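Local coordinates for uncharacterized protein (Bacteroides ovatus, PDB 4DQA) that is of unknown function but probably binds carbohydrate, pairing a BT_3987-like N-terminal domain with a concanavalin A-like lectin/glucanase domain, at residues A[175-180]-A[277-283]. Sequence-based numbering, arbitrary orientation.
Sequences LDNNTI and RPFHGKM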
ATOM      1  N   LEU A 175     -28.919  -1.163  -3.774  1.00 13.82           N
ATOM      2  CA  LEU A 175     -30.164  -1.898  -3.690  1.00 13.58           C
ATOM      3  C   LEU A 175     -30.372  -2.340  -2.236  1.00 13.92           C
ATOM      4  O   LEU A 175     -29.634  -1.917  -1.349  1.00 13.51           O
ATOM      5  CB  LEU A 175     -30.124  -3.082  -4.662  1.00 15.02           C
ATOM      6  CG  LEU A 175     -30.056  -2.637  -6.133  1.00 16.35           C
ATOM      7  CD1 LEU A 175     -30.000  -3.832  -7.079  1.00 22.20           C
ATOM      8  CD2 LEU A 175     -31.236  -1.748  -6.545  1.00 19.59           C
ATOM      9  N   ASP A 176     -31.370  -3.182  -1.969  1.00 14.35           N
ATOM     10  CA  ASP A 176     -31.694  -3.522  -0.585  1.00 15.04           C
ATOM     11  C   ASP A 176     -30.545  -4.230   0.132  1.00 13.92           C
ATOM     12  O   ASP A 176     -30.357  -4.071   1.331  1.00 14.37           O
ATOM     13  CB  ASP A 176     -32.912  -4.459  -0.514  1.00 17.44           C
ATOM     14  CG  ASP A 176     -34.234  -3.746  -0.681  1.00 24.96           C
ATOM     15  OD1 ASP A 176     -34.273  -2.509  -0.612  1.00 24.60           O
ATOM     16  OD2 ASP A 176     -35.263  -4.464  -0.838  1.00 28.01           O
ATOM     17  N   ASN A 177     -29.801  -5.052  -0.605  1.00 14.00           N
ATOM     18  CA  ASN A 177     -28.751  -5.902  -0.043  1.00 13.03           C
ATOM     19  C   ASN A 177     -27.701  -6.048  -1.146  1.00 13.36           C
ATOM     20  O   ASN A 177     -28.029  -6.569  -2.222  1.00 14.55           O
ATOM     21  CB  ASN A 177     -29.387  -7.232   0.361  1.00 14.76           C
ATOM     22  CG  ASN A 177     -28.397  -8.224   0.893  1.00 13.29           C
ATOM     23  OD1 ASN A 177     -27.247  -8.275   0.468  1.00 14.45           O
ATOM     24  ND2 ASN A 177     -28.849  -9.037   1.854  1.00 15.67           N
ATOM     25  N   ASN A 178     -26.480  -5.582  -0.876  1.00 12.80           N
ATOM     26  CA  ASN A 178     -25.410  -5.436  -1.859  1.00 12.20           C
ATOM     27  C   ASN A 178     -24.201  -6.248  -1.383  1.00 12.36           C
ATOM     28  O   ASN A 178     -23.602  -5.908  -0.383  1.00 12.47           O
ATOM     29  CB  ASN A 178     -25.047  -3.963  -1.956  1.00 12.38           C
ATOM     30  CG  ASN A 178     -26.266  -3.097  -2.217  1.00 11.23           C
ATOM     31  OD1 ASN A 178     -26.706  -2.961  -3.348  1.00 13.69           O
ATOM     32  ND2 ASN A 178     -26.829  -2.519  -1.144  1.00 12.72           N
ATOM     33  N   THR A 179     -23.887  -7.338  -2.071  1.00 11.27           N
ATOM     34  CA  THR A 179     -22.808  -8.232  -1.651  1.00 11.59           C
ATOM     35  C   THR A 179     -21.438  -7.610  -1.866  1.00 12.21           C
ATOM     36  O   THR A 179     -21.131  -7.184  -2.982  1.00 12.57           O
ATOM     37  CB  THR A 179     -22.844  -9.516  -2.496  1.00 10.72           C
ATOM     38  OG1 THR A 179     -24.088 -10.153  -2.301  1.00 13.14           O
ATOM     39  CG2 THR A 179     -21.744 -10.487  -2.106  1.00 13.32           C
ATOM     40  N   ILE A 180     -20.598  -7.591  -0.836  1.00 12.05           N
ATOM     41  CA  ILE A 180     -19.176  -7.284  -1.047  1.00 10.67           C
ATOM     42  C   ILE A 180     -18.446  -8.594  -1.241  1.00 12.06           C
ATOM     43  O   ILE A 180     -18.039  -8.911  -2.352  1.00 12.66           O
ATOM     44  CB  ILE A 180     -18.589  -6.436   0.051  1.00 11.71           C
ATOM     45  CG1 ILE A 180     -19.307  -5.090   0.086  1.00 13.05           C
ATOM     46  CG2 ILE A 180     -17.084  -6.173  -0.240  1.00 14.04           C
ATOM     47  CD1 ILE A 180     -18.970  -4.270   1.322  1.00 16.04           C
ATOM     48  N   ARG A 277     -28.131 -10.665  -5.045  1.00 13.31           N
ATOM     49  CA  ARG A 277     -27.640  -9.517  -4.297  1.00 13.22           C
ATOM     50  C   ARG A 277     -26.363  -8.893  -4.891  1.00 11.36           C
ATOM     51  O   ARG A 277     -25.370  -8.639  -4.199  1.00 11.93           O
ATOM     52  CB  ARG A 277     -27.473  -9.895  -2.824  1.00 13.31           C
ATOM     53  CG  ARG A 277     -28.785 -10.308  -2.195  1.00 14.27           C
ATOM     54  CD  ARG A 277     -28.605 -11.178  -0.966  1.00 15.88           C
ATOM     55  NE  ARG A 277     -29.866 -11.808  -0.620  1.00 17.65           N
ATOM     56  CZ  ARG A 277     -30.013 -12.699   0.348  1.00 17.29           C
ATOM     57  NH1 ARG A 277     -29.000 -12.990   1.145  1.00 19.14           N
ATOM     58  NH2 ARG A 277     -31.193 -13.269   0.526  1.00 21.04           N
ATOM     59  N   PRO A 278     -26.407  -8.575  -6.189  1.00 11.59           N
ATOM     60  CA  PRO A 278     -25.201  -8.019  -6.809  1.00 11.62           C
ATOM     61  C   PRO A 278     -24.802  -6.641  -6.296  1.00 12.80           C
ATOM     62  O   PRO A 278     -25.656  -5.778  -6.037  1.00 13.54           O
ATOM     63  CB  PRO A 278     -25.573  -7.912  -8.285  1.00 12.90           C
ATOM     64  CG  PRO A 278     -27.085  -7.841  -8.299  1.00 15.05           C
ATOM     65  CD  PRO A 278     -27.530  -8.679  -7.135  1.00 12.80           C
ATOM     66  N   PHE A 279     -23.492  -6.435  -6.216  1.00 12.42           N
ATOM     67  CA  PHE A 279     -22.918  -5.137  -5.990  1.00 12.01           C
ATOM     68  C   PHE A 279     -22.915  -4.353  -7.273  1.00 11.52           C
ATOM     69  O   PHE A 279     -22.626  -4.895  -8.340  1.00 13.42           O
ATOM     70  CB  PHE A 279     -21.483  -5.361  -5.542  1.00 12.39           C
ATOM     71  CG  PHE A 279     -20.758  -4.124  -5.080  1.00 12.50           C
ATOM     72  CD1 PHE A 279     -20.924  -3.674  -3.795  1.00 15.81           C
ATOM     73  CD2 PHE A 279     -19.819  -3.504  -5.874  1.00 12.28           C
ATOM     74  CE1 PHE A 279     -20.240  -2.542  -3.349  1.00 16.60           C
ATOM     75  CE2 PHE A 279     -19.119  -2.385  -5.424  1.00 13.67           C
ATOM     76  CZ  PHE A 279     -19.329  -1.916  -4.168  1.00 13.75           C
ATOM     77  N   HIS A 280     -23.222  -3.050  -7.181  1.00 12.12           N
ATOM     78  CA  HIS A 280     -23.112  -2.158  -8.322  1.00 10.67           C
ATOM     79  C   HIS A 280     -22.134  -1.062  -8.000  1.00 10.41           C
ATOM     80  O   HIS A 280     -22.432  -0.154  -7.212  1.00 12.15           O
ATOM     81  CB  HIS A 280     -24.467  -1.559  -8.657  1.00 13.20           C
ATOM     82  CG  HIS A 280     -25.429  -2.578  -9.167  1.00 14.84           C
ATOM     83  ND1 HIS A 280     -26.257  -3.301  -8.346  1.00 20.73           N
ATOM     84  CD2 HIS A 280     -25.633  -3.043 -10.422  1.00 19.12           C
ATOM     85  CE1 HIS A 280     -26.971  -4.142  -9.080  1.00 17.14           C
ATOM     86  NE2 HIS A 280     -26.596  -4.022 -10.334  1.00 23.40           N
ATOM     87  N   GLY A 281     -20.934  -1.152  -8.579  1.00 11.33           N
ATOM     88  CA  GLY A 281     -19.862  -0.210  -8.272  1.00 11.15           C
ATOM     89  C   GLY A 281     -18.529  -0.776  -8.671  1.00 12.03           C
ATOM     90  O   GLY A 281     -18.457  -1.660  -9.521  1.00 14.31           O
ATOM     91  N   LYS A 282     -17.477  -0.236  -8.089  1.00 10.59           N
ATOM     92  CA  LYS A 282     -16.126  -0.679  -8.363  1.00 10.86           C
ATOM     93  C   LYS A 282     -15.454  -1.190  -7.104  1.00 11.23           C
ATOM     94  O   LYS A 282     -15.762  -0.737  -5.991  1.00 12.29           O
ATOM     95  CB  LYS A 282     -15.299   0.456  -8.950  1.00 12.66           C
ATOM     96  CG  LYS A 282     -15.804   0.976 -10.280  1.00 16.29           C
ATOM     97  CD  LYS A 282     -14.942   2.161 -10.714  1.00 20.61           C
ATOM     98  CE  LYS A 282     -15.384   2.801 -11.993  1.00 29.33           C
ATOM     99  NZ  LYS A 282     -16.670   3.534 -11.779  1.00 24.02           N
HETATM  100  N   MSE A 283     -14.511  -2.111  -7.275  1.00 10.62           N
HETATM  101  CA  MSE A 283     -13.691  -2.584  -6.179  1.00 10.11           C
HETATM  102  C   MSE A 283     -12.233  -2.563  -6.598  1.00 12.08           C
HETATM  103  O   MSE A 283     -11.897  -2.678  -7.771  1.00 11.54           O
HETATM  104  CB  MSE A 283     -14.028  -4.011  -5.738  1.00 10.54           C
HETATM  105  CG  MSE A 283     -15.484  -4.181  -5.352  1.00 10.75           C
HETATM  106 SE   MSE A 283     -15.689  -5.841  -4.352  0.75 16.01          SE
HETATM  107  CE  MSE A 283     -17.567  -6.175  -4.705  1.00 13.31           C
TER
HETATM  108  O   HOH W   1     -28.157  -6.100  -4.931  1.00 14.51           O
HETATM  109  O   HOH W   2     -24.806  -2.074  -5.082  1.00 22.60           O
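T179 O lies oblique to the F279 ring, 3.6 Å from F279 CD1, with I180 CG1 near F279 CE1. One face of that ring carries the M283 selenomethionine methyl CE, 3.6 Å above the plane and offset toward the rim; the same methyl touches I180 O. L175 CD1 approaches H280 CE1 obliquely at 3.6 Å, water 2 lies in plane at the imidazole edge, and Y173 stacks with this ring. The N177 amide crosses the aliphatic part of R277, N177 CG to R277 CD 3.5 Å, its plane turned 33° from the guanidinium; N177 CG stands anti to its backbone N (chi1 177°), bringing the amide there. R277 O accepts two hydrogen bonds from opposite faces of its carbonyl plane, T179 N at 2.9 Å (N-H...O 158°) and T179 OG1 at 2.7 Å. T179 O is buried with no polar partner. Water 1 bridges N177 O to P278 O, and water 2 joins N178 OD1 to H280 N. N178 OD1 takes L175 N on an in-plane lone pair (2.9 Å); N178 ND2 donates to L175 O and I191 O. D193 accepts from N177 ND2, E184 salt-bridges R277 NH1, and W274 O accepts from R277 NH2. Thus the loop leading into strand 282-289 joins short strand 178-180 in the concanavalin A-like domain, F279 and I180 packing on I169 of strand 163-171, F279 and M283 on F145 of strand 141-146.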